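Local coordinates for protein PaiA Acetyltransferase (Thermoplasma acidophilum, PDB 3K9U) that transfers an acetyl group from acetyl-CoA to polyamines such as spermidine, protecting the cell against polyamine toxicity, at residues L121-F135 / D147-Y159. Residues are numbered along the deposited sequence; the frame is centred on the assembly and turned at random.
Sequences LECRLYVHRQNSVGF and DTDGSDFIMEKKY. With ACO (acetyl coenzyme *a), chain G.
Met155 and Phe153 of strand 152-158 pack against Phe135 of helix 132-139 on the tight face of an antiparallel strand pair, part of the C-terminal half of the GNAT fold. Seven main-chain hydrogen bonds join the two segments, from Leu121-Tyr159, Leu121 just preceding strand 122-128, to Val127-Phe153, and Arg129 N adds an eighth to Ser151 O. On the packed face Met155 SD lies 3.6 Å from Phe135 CD2 in an oblique Met-aromatic contact, the bend at chi3 (79°) turns CE onto Phe135 CE2 (3.7 Å), and Val127 CG1 meets the same sulfur from its own strand. Phe153 meets Phe135 obliquely, the ring planes 45° apart, and Arg129 CB sits over a face of Phe153, 3.9 Å from its centroid. Val145 of the adjoining strand 144-149 also touches Phe135 and Met155. The other face, more open to solvent, carries Glu122, Arg124, Tyr126, Glu156 and Lys158. There the buried Ile154 covers one face of the Tyr126 ring with CG1, and Arg124 NH1 reaches Glu156 OE2 in a long salt bridge of 3.6 Å. Beyond the strand, Asn131 caps helix 132-139 through OD1 and binds acetyl-CoA: its ND2 donates a nearly straight bond (172°) to ACO O5P at 2.8 Å.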
loop_
_atom_site.group_PDB
_atom_site.type_symbol
_atom_site.label_atom_id
_atom_site.label_comp_id
_atom_site.label_asym_id
_atom_site.label_seq_id
_atom_site.Cartn_x
_atom_site.Cartn_y
_atom_site.Cartn_z
ATOM N N LEU A 121 -19.275 23.580 -10.998
ATOM C CA LEU A 121 -19.931 22.516 -11.755
ATOM C C LEU A 121 -18.951 21.668 -12.579
ATOM O O LEU A 121 -19.385 20.769 -13.320
ATOM C CB LEU A 121 -21.045 23.087 -12.658
ATOM C CG LEU A 121 -22.257 23.749 -11.967
ATOM C CD1 LEU A 121 -23.140 24.409 -12.998
ATOM C CD2 LEU A 121 -23.068 22.745 -11.121
ATOM N N GLU A 122 -17.646 21.910 -12.414
ATOM C CA GLU A 122 -16.622 21.204 -13.182
ATOM C C GLU A 122 -15.264 21.242 -12.472
ATOM O O GLU A 122 -14.870 22.273 -11.908
ATOM C CB GLU A 122 -16.504 21.856 -14.551
ATOM C CG GLU A 122 -15.606 21.165 -15.570
ATOM C CD GLU A 122 -15.902 21.659 -16.999
ATOM O OE1 GLU A 122 -15.812 20.863 -17.965
ATOM O OE2 GLU A 122 -16.271 22.841 -17.151
ATOM N N CYS A 123 -14.558 20.113 -12.529
ATOM C CA CYS A 123 -13.245 19.955 -11.944
ATOM C C CYS A 123 -12.335 19.265 -12.934
ATOM O O CYS A 123 -12.702 18.232 -13.480
ATOM C CB CYS A 123 -13.336 19.114 -10.674
ATOM S SG CYS A 123 -11.738 18.961 -9.821
ATOM N N ARG A 124 -11.149 19.818 -13.180
ATOM C CA ARG A 124 -10.186 19.160 -14.062
ATOM C C ARG A 124 -8.914 18.827 -13.339
ATOM O O ARG A 124 -8.639 19.364 -12.274
ATOM C CB ARG A 124 -9.896 19.990 -15.329
ATOM C CG ARG A 124 -9.501 21.430 -15.103
ATOM C CD ARG A 124 -9.639 22.301 -16.373
ATOM N NE ARG A 124 -8.360 22.413 -17.075
ATOM C CZ ARG A 124 -8.018 21.726 -18.163
ATOM N NH1 ARG A 124 -8.874 20.865 -18.723
ATOM N NH2 ARG A 124 -6.807 21.909 -18.701
ATOM N N LEU A 125 -8.145 17.909 -13.909
ATOM C CA LEU A 125 -6.889 17.510 -13.313
ATOM C C LEU A 125 -5.954 16.927 -14.360
ATOM O O LEU A 125 -6.407 16.452 -15.403
ATOM C CB LEU A 125 -7.142 16.509 -12.187
ATOM C CG LEU A 125 -7.704 15.119 -12.547
ATOM C CD1 LEU A 125 -6.575 14.145 -12.990
ATOM C CD2 LEU A 125 -8.521 14.513 -11.419
ATOM N N TYR A 126 -4.646 16.973 -14.075
ATOM C CA TYR A 126 -3.650 16.290 -14.883
ATOM C C TYR A 126 -3.096 15.129 -14.045
ATOM O O TYR A 126 -2.739 15.303 -12.890
ATOM C CB TYR A 126 -2.495 17.247 -15.257
ATOM C CG TYR A 126 -2.868 18.428 -16.159
ATOM C CD1 TYR A 126 -2.245 18.624 -17.393
ATOM C CD2 TYR A 126 -3.820 19.345 -15.765
ATOM C CE1 TYR A 126 -2.577 19.720 -18.226
ATOM C CE2 TYR A 126 -4.154 20.433 -16.568
ATOM C CZ TYR A 126 -3.547 20.616 -17.803
ATOM O OH TYR A 126 -3.939 21.703 -18.564
ATOM N N VAL A 127 -3.042 13.944 -14.636
ATOM C CA VAL A 127 -2.409 12.784 -14.032
ATOM C C VAL A 127 -1.468 12.157 -15.084
ATOM O O VAL A 127 -1.791 12.098 -16.304
ATOM C CB VAL A 127 -3.465 11.762 -13.568
ATOM C CG1 VAL A 127 -4.378 11.354 -14.713
ATOM C CG2 VAL A 127 -2.811 10.506 -12.902
ATOM N N HIS A 128 -0.300 11.739 -14.642
ATOM C CA HIS A 128 0.653 11.055 -15.529
ATOM C C HIS A 128 0.021 9.725 -15.997
ATOM O O HIS A 128 -0.525 8.976 -15.202
ATOM C CB HIS A 128 1.970 10.767 -14.796
ATOM C CG HIS A 128 3.117 10.429 -15.705
ATOM N ND1 HIS A 128 3.184 9.253 -16.412
ATOM C CD2 HIS A 128 4.259 11.104 -15.993
ATOM C CE1 HIS A 128 4.300 9.221 -17.119
ATOM N NE2 HIS A 128 4.969 10.336 -16.886
ATOM N N ARG A 129 0.116 9.457 -17.286
ATOM C CA ARG A 129 -0.467 8.263 -17.890
ATOM C C ARG A 129 0.078 6.944 -17.355
ATOM O O ARG A 129 -0.624 5.960 -17.408
ATOM C CB ARG A 129 -0.290 8.316 -19.406
ATOM C CG ARG A 129 1.156 8.052 -19.869
ATOM C CD ARG A 129 1.524 8.932 -21.065
ATOM N NE ARG A 129 0.904 8.509 -22.312
ATOM C CZ ARG A 129 0.457 9.328 -23.269
ATOM N NH1 ARG A 129 -0.089 8.801 -24.374
ATOM N NH2 ARG A 129 0.520 10.656 -23.136
ATOM N N GLN A 130 1.311 6.904 -16.840
ATOM C CA GLN A 130 1.784 5.650 -16.213
ATOM C C GLN A 130 1.444 5.535 -14.730
ATOM O O GLN A 130 1.741 4.530 -14.109
ATOM C CB GLN A 130 3.287 5.438 -16.396
ATOM C CG GLN A 130 3.759 5.423 -17.835
ATOM C CD GLN A 130 5.265 5.345 -17.890
ATOM O OE1 GLN A 130 5.934 6.252 -18.393
ATOM N NE2 GLN A 130 5.812 4.273 -17.315
ATOM N N ASN A 131 0.853 6.566 -14.146
ATOM C CA ASN A 131 0.471 6.471 -12.748
ATOM C C ASN A 131 -0.895 5.772 -12.720
ATOM O O ASN A 131 -1.958 6.392 -12.652
ATOM C CB ASN A 131 0.440 7.833 -12.062
ATOM C CG ASN A 131 -0.021 7.754 -10.620
ATOM O OD1 ASN A 131 -0.206 6.662 -10.089
ATOM N ND2 ASN A 131 -0.250 8.927 -9.984
ATOM N N SER A 132 -0.811 4.467 -12.794
ATOM C CA SER A 132 -1.971 3.568 -12.777
ATOM C C SER A 132 -2.789 3.709 -11.475
ATOM O O SER A 132 -4.021 3.616 -11.491
ATOM C CB SER A 132 -1.442 2.133 -12.913
ATOM O OG SER A 132 -2.452 1.276 -13.354
ATOM N N VAL A 133 -2.092 3.918 -10.358
ATOM C CA VAL A 133 -2.709 4.084 -9.021
ATOM C C VAL A 133 -3.627 5.318 -8.964
ATOM O O VAL A 133 -4.805 5.229 -8.669
ATOM C CB VAL A 133 -1.588 4.204 -7.907
ATOM C CG1 VAL A 133 -2.199 4.502 -6.543
ATOM C CG2 VAL A 133 -0.680 2.888 -7.851
ATOM N N GLY A 134 -3.058 6.473 -9.253
ATOM C CA GLY A 134 -3.828 7.705 -9.387
ATOM C C GLY A 134 -4.877 7.676 -10.484
ATOM O O GLY A 134 -6.004 8.082 -10.264
ATOM N N PHE A 135 -4.512 7.198 -11.672
ATOM C CA PHE A 135 -5.407 7.289 -12.843
ATOM C C PHE A 135 -6.667 6.475 -12.608
ATOM O O PHE A 135 -7.779 6.947 -12.905
ATOM C CB PHE A 135 -4.734 6.829 -14.121
ATOM C CG PHE A 135 -5.630 6.853 -15.329
ATOM C CD1 PHE A 135 -5.990 5.695 -15.963
ATOM C CD2 PHE A 135 -6.093 8.032 -15.833
ATOM C CE1 PHE A 135 -6.836 5.718 -17.097
ATOM C CE2 PHE A 135 -6.915 8.068 -16.952
ATOM C CZ PHE A 135 -7.281 6.900 -17.587
ATOM N N ASP A 147 -8.484 14.486 -22.858
ATOM C CA ASP A 147 -7.354 14.925 -23.664
ATOM C C ASP A 147 -6.029 14.418 -23.075
ATOM O O ASP A 147 -5.981 13.895 -21.962
ATOM C CB ASP A 147 -7.351 16.466 -23.729
ATOM C CG ASP A 147 -6.661 17.018 -24.979
ATOM O OD1 ASP A 147 -6.369 16.257 -25.932
ATOM O OD2 ASP A 147 -6.419 18.240 -25.003
ATOM N N THR A 148 -4.967 14.567 -23.853
ATOM C CA THR A 148 -3.621 14.279 -23.407
ATOM C C THR A 148 -2.803 15.570 -23.552
ATOM O O THR A 148 -3.117 16.423 -24.381
ATOM C CB THR A 148 -2.992 13.099 -24.207
ATOM O OG1 THR A 148 -2.653 13.526 -25.525
ATOM C CG2 THR A 148 -3.955 11.913 -24.311
ATOM N N ASP A 149 -1.801 15.730 -22.692
ATOM C CA ASP A 149 -0.852 16.829 -22.782
ATOM C C ASP A 149 0.541 16.341 -22.356
ATOM O O ASP A 149 0.808 16.166 -21.173
ATOM C CB ASP A 149 -1.309 18.002 -21.901
ATOM C CG ASP A 149 -0.455 19.258 -22.103
ATOM O OD1 ASP A 149 -0.116 19.569 -23.264
ATOM O OD2 ASP A 149 -0.112 19.936 -21.106
ATOM N N GLY A 150 1.425 16.132 -23.324
ATOM C CA GLY A 150 2.732 15.512 -23.052
ATOM C C GLY A 150 2.543 14.115 -22.482
ATOM O O GLY A 150 1.803 13.310 -23.048
ATOM N N SER A 151 3.154 13.846 -21.327
ATOM C CA SER A 151 2.999 12.536 -20.672
ATOM C C SER A 151 1.768 12.423 -19.747
ATOM O O SER A 151 1.539 11.377 -19.167
ATOM C CB SER A 151 4.277 12.175 -19.918
ATOM O OG SER A 151 4.530 13.147 -18.938
ATOM N N ASP A 152 0.977 13.483 -19.623
ATOM C CA ASP A 152 -0.244 13.454 -18.833
ATOM C C ASP A 152 -1.537 13.203 -19.613
ATOM O O ASP A 152 -1.661 13.523 -20.803
ATOM C CB ASP A 152 -0.456 14.800 -18.167
ATOM C CG ASP A 152 0.670 15.204 -17.249
ATOM O OD1 ASP A 152 1.439 14.336 -16.791
ATOM O OD2 ASP A 152 0.749 16.416 -16.973
ATOM N N PHE A 153 -2.521 12.677 -18.889
ATOM C CA PHE A 153 -3.908 12.684 -19.308
ATOM C C PHE A 153 -4.647 13.814 -18.592
ATOM O O PHE A 153 -4.509 13.994 -17.376
ATOM C CB PHE A 153 -4.601 11.380 -18.893
ATOM C CG PHE A 153 -4.236 10.184 -19.693
ATOM C CD1 PHE A 153 -4.117 8.956 -19.068
ATOM C CD2 PHE A 153 -4.075 10.247 -21.053
ATOM C CE1 PHE A 153 -3.809 7.813 -19.789
ATOM C CE2 PHE A 153 -3.744 9.125 -21.768
ATOM C CZ PHE A 153 -3.611 7.907 -21.130
ATOM N N ILE A 154 -5.496 14.510 -19.325
ATOM C CA ILE A 154 -6.319 15.550 -18.740
ATOM C C ILE A 154 -7.681 14.914 -18.445
ATOM O O ILE A 154 -8.310 14.362 -19.344
ATOM C CB ILE A 154 -6.475 16.767 -19.706
ATOM C CG1 ILE A 154 -5.121 17.438 -19.953
ATOM C CG2 ILE A 154 -7.493 17.790 -19.159
ATOM C CD1 ILE A 154 -5.124 18.467 -21.094
ATOM N N MET A 155 -8.124 14.964 -17.195
ATOM C CA MET A 155 -9.417 14.389 -16.842
ATOM C C MET A 155 -10.376 15.452 -16.331
ATOM O O MET A 155 -9.954 16.452 -15.775
ATOM C CB MET A 155 -9.262 13.285 -15.794
ATOM C CG MET A 155 -8.293 12.202 -16.197
ATOM S SD MET A 155 -8.106 10.896 -14.964
ATOM C CE MET A 155 -9.586 9.894 -15.253
ATOM N N GLU A 156 -11.665 15.212 -16.532
ATOM C CA GLU A 156 -12.715 16.107 -16.107
ATOM C C GLU A 156 -13.847 15.338 -15.483
ATOM O O GLU A 156 -14.141 14.214 -15.873
ATOM C CB GLU A 156 -13.254 16.971 -17.282
ATOM C CG GLU A 156 -12.167 17.870 -17.912
ATOM C CD GLU A 156 -12.657 18.805 -19.049
ATOM O OE1 GLU A 156 -13.849 19.220 -19.080
ATOM O OE2 GLU A 156 -11.807 19.121 -19.916
ATOM N N LYS A 157 -14.496 16.001 -14.532
ATOM C CA LYS A 157 -15.725 15.540 -13.920
ATOM C C LYS A 157 -16.652 16.721 -13.832
ATOM O O LYS A 157 -16.231 17.815 -13.409
ATOM C CB LYS A 157 -15.441 15.048 -12.507
ATOM C CG LYS A 157 -16.668 14.486 -11.733
ATOM C CD LYS A 157 -16.216 13.984 -10.329
ATOM C CE LYS A 157 -17.351 13.354 -9.551
ATOM N NZ LYS A 157 -16.847 12.727 -8.283
ATOM N N LYS A 158 -17.913 16.481 -14.176
ATOM C CA LYS A 158 -18.974 17.471 -14.182
ATOM C C LYS A 158 -19.887 17.296 -12.963
ATOM O O LYS A 158 -20.113 16.186 -12.508
ATOM C CB LYS A 158 -19.820 17.276 -15.440
ATOM C CG LYS A 158 -19.054 17.439 -16.755
ATOM C CD LYS A 158 -18.961 18.911 -17.161
ATOM C CE LYS A 158 -20.229 19.389 -17.877
ATOM N NZ LYS A 158 -20.339 20.888 -17.867
ATOM N N TYR A 159 -20.436 18.386 -12.448
ATOM C CA TYR A 159 -21.300 18.330 -11.266
ATOM C C TYR A 159 -22.725 18.808 -11.530
ATOM O O TYR A 159 -22.989 19.554 -12.462
ATOM C CB TYR A 159 -20.689 19.144 -10.138
ATOM C CG TYR A 159 -19.390 18.556 -9.677
ATOM C CD1 TYR A 159 -18.195 18.900 -10.304
ATOM C CD2 TYR A 159 -19.353 17.614 -8.658
ATOM C CE1 TYR A 159 -16.983 18.345 -9.911
ATOM C CE2 TYR A 159 -18.132 17.051 -8.242
ATOM C CZ TYR A 159 -16.956 17.431 -8.873
ATOM O OH TYR A 159 -15.749 16.904 -8.489
ATOM O OXT TYR A 159 -23.634 18.433 -10.791
HETATM N N1A ACO G . -2.049 0.067 -5.137
HETATM C C2A ACO G . -2.731 0.053 -6.308
HETATM N N3A ACO G . -3.848 0.778 -6.502
HETATM C C4A ACO G . -4.331 1.594 -5.548
HETATM C C5A ACO G . -3.615 1.635 -4.275
HETATM C C6A ACO G . -2.403 0.817 -4.113
HETATM N N6A ACO G . -1.694 0.801 -2.957
HETATM N N7A ACO G . -4.270 2.482 -3.501
HETATM C C8A ACO G . -5.322 2.934 -4.203
HETATM N N9A ACO G . -5.359 2.428 -5.444
HETATM C C1B ACO G . -6.435 2.733 -6.442
HETATM C C2B ACO G . -7.155 1.504 -6.999
HETATM O O2B ACO G . -7.716 1.764 -8.313
HETATM C C3B ACO G . -8.272 1.260 -6.027
HETATM O O3B ACO G . -9.358 0.535 -6.635
HETATM P P3B ACO G . -9.364 -1.086 -6.436
HETATM O O7A ACO G . -9.866 -1.230 -5.056
HETATM O O8A ACO G . -7.910 -1.497 -6.630
HETATM O O9A ACO G . -10.302 -1.489 -7.561
HETATM C C4B ACO G . -8.612 2.648 -5.516
HETATM O O4B ACO G . -7.483 3.480 -5.817
HETATM C C5B ACO G . -8.888 2.698 -4.028
HETATM O O5B ACO G . -9.615 3.882 -3.666
HETATM P P1A ACO G . -9.245 4.710 -2.335
HETATM O O1A ACO G . -9.008 3.759 -1.170
HETATM O O2A ACO G . -10.232 5.832 -2.153
HETATM O O3A ACO G . -7.821 5.326 -2.818
HETATM P P2A ACO G . -6.770 6.038 -1.804
HETATM O O4A ACO G . -5.518 5.193 -1.841
HETATM O O5A ACO G . -7.443 6.393 -0.484
HETATM O O6A ACO G . -6.468 7.409 -2.548
HETATM C CBP ACO G . -4.760 8.104 -4.062
HETATM C CCP ACO G . -6.123 7.449 -3.928
HETATM C CDP ACO G . -4.403 8.233 -5.530
HETATM C CEP ACO G . -4.881 9.503 -3.464
HETATM C CAP ACO G . -3.687 7.299 -3.293
HETATM O OAP ACO G . -3.645 5.929 -3.713
HETATM C C9P ACO G . -2.304 7.877 -3.407
HETATM O O9P ACO G . -1.981 8.806 -2.689
HETATM N N8P ACO G . -1.520 7.348 -4.316
HETATM C C7P ACO G . -0.190 7.824 -4.621
HETATM C C6P ACO G . -0.119 9.265 -5.103
HETATM C C5P ACO G . -0.932 9.565 -6.345
HETATM O O5P ACO G . -0.955 8.817 -7.311
HETATM N N4P ACO G . -1.585 10.730 -6.344
HETATM C C3P ACO G . -2.304 11.217 -7.519
HETATM C C2P ACO G . -1.387 12.090 -8.362
HETATM S S1P ACO G . -2.256 12.940 -9.645
HETATM C C ACO G . -2.602 14.455 -8.974
HETATM O O ACO G . -2.130 14.728 -7.877
HETATM C CH3 ACO G . -3.446 15.468 -9.725
#